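Local coordinates for putative ArsC family related protein (Bacteroides fragilis, PDB 3GKX) that is of unknown function but belongs to the ArsC (arsenate reductase-related) family of the thioredoxin clan, and may act in thiol-based redox chemistry, at residues 5-11 / 98-103; 67-73 / 92-96. All coordinates share one frame; numbering follows the deposited sequence.

Interaction 1: 5-11 / 98-103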
ATOM      1  N   LYS B   5       1.388  -3.091  23.527  1.00 33.11           N
ATOM      2  CA  LYS B   5       1.998  -3.524  22.277  1.00 31.36           C
ATOM      3  C   LYS B   5       1.008  -3.410  21.112  1.00 29.68           C
ATOM      4  O   LYS B   5       1.357  -3.633  19.959  1.00 28.69           O
ATOM      5  CB  LYS B   5       2.543  -4.949  22.411  1.00 31.97           C
ATOM      6  CG  LYS B   5       3.975  -5.022  22.986  1.00 33.01           C
ATOM      7  CD  LYS B   5       4.265  -6.417  23.533  1.00 34.39           C
ATOM      8  CE  LYS B   5       5.768  -6.809  23.491  1.00 34.04           C
ATOM      9  NZ  LYS B   5       5.918  -8.315  23.512  1.00 32.03           N
ATOM     10  N   THR B   6      -0.226  -3.036  21.415  1.00 28.16           N
ATOM     11  CA  THR B   6      -1.225  -2.882  20.389  1.00 27.15           C
ATOM     12  C   THR B   6      -2.018  -1.619  20.594  1.00 26.74           C
ATOM     13  O   THR B   6      -2.747  -1.494  21.572  1.00 27.98           O
ATOM     14  CB  THR B   6      -2.174  -4.083  20.379  1.00 27.36           C
ATOM     15  OG1 THR B   6      -1.419  -5.308  20.362  1.00 25.62           O
ATOM     16  CG2 THR B   6      -3.081  -4.033  19.187  1.00 27.45           C
ATOM     17  N   LEU B   7      -1.919  -0.687  19.658  1.00 25.55           N
ATOM     18  CA  LEU B   7      -2.600   0.583  19.824  1.00 25.26           C
ATOM     19  C   LEU B   7      -3.822   0.608  18.921  1.00 26.32           C
ATOM     20  O   LEU B   7      -3.706   0.419  17.713  1.00 26.34           O
ATOM     21  CB  LEU B   7      -1.634   1.750  19.581  1.00 24.83           C
ATOM     22  CG  LEU B   7      -2.141   3.188  19.736  1.00 24.32           C
ATOM     23  CD1 LEU B   7      -2.344   3.575  21.258  1.00 20.69           C
ATOM     24  CD2 LEU B   7      -1.181   4.137  19.071  1.00 20.76           C
ATOM     25  N   PHE B   8      -4.993   0.772  19.549  1.00 27.12           N
ATOM     26  CA  PHE B   8      -6.314   0.845  18.916  1.00 27.13           C
ATOM     27  C   PHE B   8      -6.870   2.282  18.849  1.00 28.32           C
ATOM     28  O   PHE B   8      -7.297   2.855  19.870  1.00 27.58           O
ATOM     29  CB  PHE B   8      -7.274   0.026  19.764  1.00 27.40           C
ATOM     30  CG  PHE B   8      -8.670  -0.043  19.222  1.00 26.55           C
ATOM     31  CD1 PHE B   8      -9.764   0.248  20.046  1.00 26.16           C
ATOM     32  CD2 PHE B   8      -8.904  -0.426  17.908  1.00 25.20           C
ATOM     33  CE1 PHE B   8     -11.083   0.136  19.569  1.00 23.51           C
ATOM     34  CE2 PHE B   8     -10.234  -0.519  17.403  1.00 29.07           C
ATOM     35  CZ  PHE B   8     -11.325  -0.240  18.240  1.00 25.60           C
ATOM     36  N   LEU B   9      -6.866   2.861  17.651  1.00 28.69           N
ATOM     37  CA  LEU B   9      -7.348   4.200  17.469  1.00 29.41           C
ATOM     38  C   LEU B   9      -8.734   4.183  16.828  1.00 30.75           C
ATOM     39  O   LEU B   9      -8.948   3.629  15.727  1.00 31.34           O
ATOM     40  CB  LEU B   9      -6.368   5.005  16.630  1.00 29.32           C
ATOM     41  CG  LEU B   9      -4.993   5.351  17.196  1.00 28.74           C
ATOM     42  CD1 LEU B   9      -3.934   4.303  16.739  1.00 28.45           C
ATOM     43  CD2 LEU B   9      -4.608   6.769  16.742  1.00 25.22           C
ATOM     44  N   GLN B  10      -9.685   4.804  17.513  1.00 31.86           N
ATOM     45  CA  GLN B  10     -11.085   4.697  17.102  1.00 32.72           C
ATOM     46  C   GLN B  10     -11.894   5.949  17.422  1.00 32.65           C
ATOM     47  O   GLN B  10     -11.453   6.797  18.191  1.00 32.33           O
ATOM     48  CB  GLN B  10     -11.742   3.474  17.772  1.00 32.52           C
ATOM     49  CG  GLN B  10     -11.802   3.579  19.294  1.00 33.68           C
ATOM     50  CD  GLN B  10     -13.129   3.112  19.847  1.00 35.97           C
ATOM     51  OE1 GLN B  10     -14.063   2.793  19.090  1.00 37.75           O
ATOM     52  NE2 GLN B  10     -13.236   3.088  21.176  1.00 35.46           N
ATOM     53  N   TYR B  11     -13.077   6.028  16.807  1.00 33.37           N
ATOM     54  CA  TYR B  11     -14.113   7.004  17.129  1.00 33.56           C
ATOM     55  C   TYR B  11     -15.340   6.218  17.614  1.00 33.70           C
ATOM     56  O   TYR B  11     -15.979   5.522  16.812  1.00 33.30           O
ATOM     57  CB  TYR B  11     -14.445   7.896  15.913  1.00 33.85           C
ATOM     58  CG  TYR B  11     -15.509   8.940  16.186  1.00 34.01           C
ATOM     59  CD1 TYR B  11     -15.224  10.070  16.956  1.00 34.59           C
ATOM     60  CD2 TYR B  11     -16.813   8.789  15.691  1.00 35.62           C
ATOM     61  CE1 TYR B  11     -16.214  11.035  17.221  1.00 36.50           C
ATOM     62  CE2 TYR B  11     -17.815   9.751  15.948  1.00 35.40           C
ATOM     63  CZ  TYR B  11     -17.500  10.868  16.707  1.00 35.86           C
ATOM     64  OH  TYR B  11     -18.458  11.817  16.965  1.00 35.37           O
ATOM     65  N   ARG B  98     -10.758   5.106  10.262  0.50 23.36           N
ATOM     66  CA  ARG B  98     -10.861   4.448  11.565  0.50 23.01           C
ATOM     67  C   ARG B  98     -11.701   3.178  11.470  0.50 23.41           C
ATOM     68  O   ARG B  98     -12.578   3.081  10.622  0.50 23.38           O
ATOM     69  CB  ARG B  98     -11.468   5.399  12.596  0.50 22.52           C
ATOM     70  CG  ARG B  98     -12.927   5.651  12.355  0.50 20.15           C
ATOM     71  CD  ARG B  98     -13.293   7.063  12.649  0.50 14.26           C
ATOM     72  NE  ARG B  98     -14.719   7.255  12.416  0.50 12.48           N
ATOM     73  CZ  ARG B  98     -15.286   8.426  12.162  0.50  9.16           C
ATOM     74  NH1 ARG B  98     -14.546   9.518  12.111  0.50  5.48           N
ATOM     75  NH2 ARG B  98     -16.594   8.497  11.973  0.50  9.84           N
ATOM     76  N   PRO B  99     -11.413   2.184  12.329  1.00 24.00           N
ATOM     77  CA  PRO B  99     -10.325   2.262  13.317  1.00 24.24           C
ATOM     78  C   PRO B  99      -8.967   1.998  12.653  1.00 23.84           C
ATOM     79  O   PRO B  99      -8.926   1.587  11.477  1.00 24.28           O
ATOM     80  CB  PRO B  99     -10.686   1.165  14.319  1.00 24.14           C
ATOM     81  CG  PRO B  99     -11.332   0.121  13.502  1.00 24.15           C
ATOM     82  CD  PRO B  99     -12.060   0.852  12.344  1.00 23.80           C
ATOM     83  N   LEU B 100      -7.895   2.296  13.384  1.00 23.72           N
ATOM     84  CA  LEU B 100      -6.518   1.911  13.045  1.00 23.58           C
ATOM     85  C   LEU B 100      -6.010   1.122  14.211  1.00 23.61           C
ATOM     86  O   LEU B 100      -6.332   1.463  15.367  1.00 25.49           O
ATOM     87  CB  LEU B 100      -5.601   3.131  12.919  1.00 23.37           C
ATOM     88  CG  LEU B 100      -5.985   4.106  11.842  1.00 26.02           C
ATOM     89  CD1 LEU B 100      -4.935   5.238  11.657  1.00 26.69           C
ATOM     90  CD2 LEU B 100      -6.149   3.266  10.584  1.00 26.51           C
ATOM     91  N   VAL B 101      -5.199   0.102  13.937  1.00 23.02           N
ATOM     92  CA  VAL B 101      -4.452  -0.633  14.961  1.00 20.74           C
ATOM     93  C   VAL B 101      -2.972  -0.560  14.580  1.00 20.14           C
ATOM     94  O   VAL B 101      -2.611  -0.757  13.425  1.00 20.58           O
ATOM     95  CB  VAL B 101      -4.910  -2.105  15.100  1.00 20.67           C
ATOM     96  CG1 VAL B 101      -4.128  -2.826  16.207  1.00 20.50           C
ATOM     97  CG2 VAL B 101      -6.343  -2.166  15.443  1.00 21.10           C
ATOM     98  N   VAL B 102      -2.132  -0.244  15.552  1.00 18.67           N
ATOM     99  CA  VAL B 102      -0.704  -0.045  15.348  1.00 18.75           C
ATOM    100  C   VAL B 102      -0.009  -1.065  16.266  1.00 19.30           C
ATOM    101  O   VAL B 102      -0.309  -1.121  17.471  1.00 19.32           O
ATOM    102  CB  VAL B 102      -0.306   1.409  15.755  1.00 19.65           C
ATOM    103  CG1 VAL B 102       1.193   1.653  15.669  1.00 17.89           C
ATOM    104  CG2 VAL B 102      -1.062   2.410  14.927  1.00 17.85           C
ATOM    105  N   THR B 103       0.871  -1.892  15.695  1.00 18.90           N
ATOM    106  CA  THR B 103       1.791  -2.739  16.474  1.00 19.79           C
ATOM    107  C   THR B 103       3.174  -2.527  15.875  1.00 20.62           C
ATOM    108  O   THR B 103       3.298  -1.830  14.874  1.00 19.21           O
ATOM    109  CB  THR B 103       1.459  -4.246  16.378  1.00 19.34           C
ATOM    110  OG1 THR B 103       1.660  -4.663  15.034  1.00 19.64           O
ATOM    111  CG2 THR B 103      -0.028  -4.531  16.730  1.00 18.64           C
TER
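Phe8 and Val101 face each other as a non-hydrogen-bonded pair between the two inner strands of the mixed sheet, which run antiparallel, and Val101 CG2 meets the edge of the Phe8 ring. With CG anti to the backbone N (chi1 -178°), the ring leans along the strand until CE2 lies 3.5 Å from Pro99 CB. Thr6 CG2 packs tightly on Val101 CG1, 3.4 Å away. Trp116 of helix 113-116 packs on Phe8, Pro99 and Val101. On the other face, Leu9 CD1 touches Val102 CG2 at 3.9 Å, and Trp49 of helix 43-53 lies over Leu7, Leu9 and Val102.

Between these two faces run the backbone bonds, reciprocal at Leu7–Val102 and at Leu9–Leu100; Leu9 N to Leu100 O is 2.7 Å. Beyond the strands, a cis peptide bond joins Arg98 to Pro99, as in the cis-Pro loop of thioredoxin folds. The Arg98 guanidinium lies alongside Tyr11, whose CB and CD2 sit over one of its faces, ring and guanidinium planes 39° apart. The Arg98 side chain also touches Cys14 and Cys17, spaced as in a thioredoxin-type CxxC. A cationic group this near two cysteines is consistent with an anion-binding pocket, as in ArsC relatives.

Interaction 2: 67-73 / 92-96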
ATOM      1  N   VAL B  67     -16.082  15.951   6.849  1.00 25.87           N
ATOM      2  CA  VAL B  67     -14.969  16.904   6.697  1.00 25.90           C
ATOM      3  C   VAL B  67     -14.267  16.648   5.367  1.00 26.43           C
ATOM      4  O   VAL B  67     -13.943  17.585   4.625  1.00 26.27           O
ATOM      5  CB  VAL B  67     -13.981  16.865   7.899  1.00 26.16           C
ATOM      6  CG1 VAL B  67     -12.753  17.759   7.629  1.00 24.59           C
ATOM      7  CG2 VAL B  67     -14.713  17.286   9.233  1.00 25.54           C
ATOM      8  N   TYR B  68     -14.054  15.368   5.073  1.00 26.03           N
ATOM      9  CA  TYR B  68     -13.678  14.931   3.744  1.00 26.37           C
ATOM     10  C   TYR B  68     -14.555  15.523   2.619  1.00 26.03           C
ATOM     11  O   TYR B  68     -14.037  16.004   1.601  1.00 25.33           O
ATOM     12  CB  TYR B  68     -13.781  13.417   3.679  1.00 26.56           C
ATOM     13  CG  TYR B  68     -13.069  12.819   2.507  1.00 27.89           C
ATOM     14  CD1 TYR B  68     -11.735  12.452   2.599  1.00 31.26           C
ATOM     15  CD2 TYR B  68     -13.731  12.609   1.310  1.00 30.31           C
ATOM     16  CE1 TYR B  68     -11.085  11.884   1.524  1.00 32.05           C
ATOM     17  CE2 TYR B  68     -13.099  12.058   0.235  1.00 31.37           C
ATOM     18  CZ  TYR B  68     -11.782  11.699   0.344  1.00 33.45           C
ATOM     19  OH  TYR B  68     -11.167  11.136  -0.743  1.00 36.74           O
ATOM     20  N   LYS B  69     -15.874  15.438   2.816  1.00 25.70           N
ATOM     21  CA  LYS B  69     -16.888  15.836   1.835  1.00 25.94           C
ATOM     22  C   LYS B  69     -16.754  17.322   1.491  1.00 25.86           C
ATOM     23  O   LYS B  69     -16.577  17.684   0.326  1.00 26.16           O
ATOM     24  CB  LYS B  69     -18.280  15.534   2.417  1.00 25.59           C
ATOM     25  CG  LYS B  69     -19.431  15.416   1.441  1.00 27.02           C
ATOM     26  CD  LYS B  69     -20.732  15.795   2.167  1.00 27.44           C
ATOM     27  CE  LYS B  69     -21.902  14.934   1.751  1.00 27.44           C
ATOM     28  NZ  LYS B  69     -22.783  15.675   0.788  1.00 29.13           N
ATOM     29  N   GLU B  70     -16.796  18.171   2.514  0.50 25.85           N
ATOM     30  CA  GLU B  70     -16.814  19.619   2.329  0.50 25.79           C
ATOM     31  C   GLU B  70     -15.458  20.259   1.988  0.50 25.86           C
ATOM     32  O   GLU B  70     -15.411  21.446   1.658  0.50 25.79           O
ATOM     33  CB  GLU B  70     -17.484  20.295   3.528  0.50 25.79           C
ATOM     34  CG  GLU B  70     -19.007  20.270   3.451  0.50 25.17           C
ATOM     35  CD  GLU B  70     -19.640  19.818   4.744  0.50 24.89           C
ATOM     36  OE1 GLU B  70     -18.893  19.337   5.624  0.50 25.24           O
ATOM     37  OE2 GLU B  70     -20.874  19.933   4.882  0.50 23.25           O
ATOM     38  N   LEU B  71     -14.372  19.487   2.075  1.00 25.71           N
ATOM     39  CA  LEU B  71     -13.067  19.896   1.545  1.00 25.71           C
ATOM     40  C   LEU B  71     -12.808  19.296   0.151  1.00 26.06           C
ATOM     41  O   LEU B  71     -11.704  19.422  -0.405  1.00 26.48           O
ATOM     42  CB  LEU B  71     -11.935  19.467   2.478  1.00 25.71           C
ATOM     43  CG  LEU B  71     -11.725  19.977   3.900  1.00 25.18           C
ATOM     44  CD1 LEU B  71     -10.519  19.223   4.442  1.00 22.55           C
ATOM     45  CD2 LEU B  71     -11.479  21.468   3.940  1.00 22.50           C
ATOM     46  N   LYS B  72     -13.807  18.608  -0.395  1.00 25.73           N
ATOM     47  CA  LYS B  72     -13.733  18.048  -1.745  1.00 25.20           C
ATOM     48  C   LYS B  72     -12.463  17.240  -1.948  1.00 24.93           C
ATOM     49  O   LYS B  72     -11.815  17.335  -2.994  1.00 25.01           O
ATOM     50  CB  LYS B  72     -13.850  19.148  -2.822  1.00 24.92           C
ATOM     51  CG  LYS B  72     -15.087  20.033  -2.717  1.00 24.88           C
ATOM     52  CD  LYS B  72     -15.533  20.489  -4.100  1.00 25.07           C
ATOM     53  CE  LYS B  72     -16.663  21.512  -4.031  1.00 26.20           C
ATOM     54  NZ  LYS B  72     -17.858  20.991  -3.319  1.00 27.03           N
ATOM     55  N   LEU B  73     -12.108  16.435  -0.950  1.00 25.20           N
ATOM     56  CA  LEU B  73     -10.886  15.616  -1.029  1.00 24.87           C
ATOM     57  C   LEU B  73     -10.967  14.475  -2.049  1.00 24.59           C
ATOM     58  O   LEU B  73      -9.942  14.047  -2.569  1.00 24.35           O
ATOM     59  CB  LEU B  73     -10.441  15.126   0.343  1.00 25.06           C
ATOM     60  CG  LEU B  73     -10.137  16.135   1.457  1.00 25.93           C
ATOM     61  CD1 LEU B  73      -9.304  15.466   2.552  1.00 25.22           C
ATOM     62  CD2 LEU B  73      -9.436  17.387   0.948  1.00 24.91           C
ATOM     63  N   ASN B  92      -6.438  17.169  11.268  1.00 23.09           N
ATOM     64  CA  ASN B  92      -7.799  16.851  11.754  1.00 23.33           C
ATOM     65  C   ASN B  92      -8.086  15.350  11.793  1.00 23.59           C
ATOM     66  O   ASN B  92      -8.087  14.686  10.756  1.00 23.83           O
ATOM     67  CB  ASN B  92      -8.858  17.597  10.924  1.00 22.92           C
ATOM     68  CG  ASN B  92     -10.273  17.430  11.460  1.00 21.59           C
ATOM     69  OD1 ASN B  92     -10.516  16.665  12.401  1.00 20.95           O
ATOM     70  ND2 ASN B  92     -11.223  18.117  10.828  1.00 16.06           N
ATOM     71  N   GLY B  93      -8.363  14.830  12.992  1.00 24.02           N
ATOM     72  CA  GLY B  93      -8.573  13.378  13.196  1.00 23.53           C
ATOM     73  C   GLY B  93      -9.821  12.823  12.522  1.00 23.54           C
ATOM     74  O   GLY B  93      -9.889  11.624  12.225  1.00 23.88           O
ATOM     75  N   LYS B  94     -10.797  13.692  12.254  1.00 22.98           N
ATOM     76  CA  LYS B  94     -11.998  13.309  11.514  1.00 22.85           C
ATOM     77  C   LYS B  94     -11.660  12.892  10.081  1.00 23.32           C
ATOM     78  O   LYS B  94     -12.358  12.062   9.483  1.00 23.10           O
ATOM     79  CB  LYS B  94     -13.012  14.449  11.518  1.00 22.55           C
ATOM     80  CG  LYS B  94     -13.495  14.794  12.929  1.00 21.69           C
ATOM     81  CD  LYS B  94     -14.390  16.033  12.967  1.00 18.49           C
ATOM     82  CE  LYS B  94     -14.600  16.470  14.421  1.00 17.68           C
ATOM     83  NZ  LYS B  94     -15.909  17.140  14.687  1.00 18.49           N
ATOM     84  N   LEU B  95     -10.565  13.448   9.557  1.00 23.67           N
ATOM     85  CA  LEU B  95     -10.035  13.089   8.260  1.00 23.75           C
ATOM     86  C   LEU B  95      -9.346  11.689   8.190  1.00 24.15           C
ATOM     87  O   LEU B  95      -9.159  11.159   7.095  1.00 24.02           O
ATOM     88  CB  LEU B  95      -9.085  14.184   7.774  1.00 23.85           C
ATOM     89  CG  LEU B  95      -9.683  15.424   7.110  1.00 24.40           C
ATOM     90  CD1 LEU B  95      -8.588  16.415   6.880  1.00 24.79           C
ATOM     91  CD2 LEU B  95     -10.357  15.094   5.795  1.00 25.62           C
ATOM     92  N   VAL B  96      -8.995  11.089   9.331  1.00 24.14           N
ATOM     93  CA  VAL B  96      -8.263   9.796   9.325  1.00 24.52           C
ATOM     94  C   VAL B  96      -9.215   8.589   9.310  1.00 25.05           C
ATOM     95  O   VAL B  96     -10.145   8.528  10.101  1.00 25.83           O
ATOM     96  CB  VAL B  96      -7.298   9.667  10.534  1.00 24.04           C
ATOM     97  CG1 VAL B  96      -6.395   8.498  10.358  1.00 22.56           C
ATOM     98  CG2 VAL B  96      -6.469  10.951  10.700  1.00 24.42           C
TER
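A Schellman motif ends helix 66-70 at Lys72, whose positive phi (51°) turns the chain into helix 73-76, and the side chains around this turn receive Leu95 from the 3-10 segment 93-95. The contact thus joins the helical part of this ArsC-family protein to the loop that runs from helix 82-89 to strand 100-102. Leu95 is the hub, touching Val67, Tyr68, Leu71 and Leu73. Its CG lies 3.9 Å from Val67 CG1, and the two side chains cross at about a right angle. From there the two methyls of Leu95 diverge: CD1 reaches Leu71 CD1 at 4.2 Å, a looser touch at the exposed border, while CD2 goes inward and meets Leu73 CD1 at 3.4 Å, tighter than a usual carbon contact. Leu95 CD2 also lies 3.8 Å from the backbone Tyr68 N. Leu73 in turn lays its CB over one face of the Tyr68 ring, and Leu88 of helix 82-89 packs against both Leu73 and Leu95, closing a small apolar cluster.

Toward solvent, Val67 meets longer side chains. Its CG2 lies 4.0 Å from Lys94 CD, where the extended lysine chain passes across the valine on its way outward. Asn92 approaches Val67 from the opposite direction, bringing ND2 to 3.6 Å from Val67 CG1. The same amide makes an Asx turn: Asn92 OD1 accepts from Lys94 N at 3.0 Å, with the donor standing 52° out of the carbonyl plane.

How the interactions relate
Interaction 1 lies nearer the middle of the chain, its centre about 7 Å from the chain's centre against about 14 Å for interaction 2. They share no helix or strand. Interaction 1 pairs inner strands 7-10 and 100-102 through regular backbone bonds, with helices on both faces. Interaction 2, nested within the loop that interaction 1 closes, joins helix 66-70 and the turn after it to the loop leading into strand 100-102, almost wholly through apolar side chains; its segments share no hydrogen bond, their polar bonds lying within each segment or going to Asn62. Asn62 bonds to Lys94 and Leu95 and also touches the Arg98 side chain, linking 92-96 to 98-103.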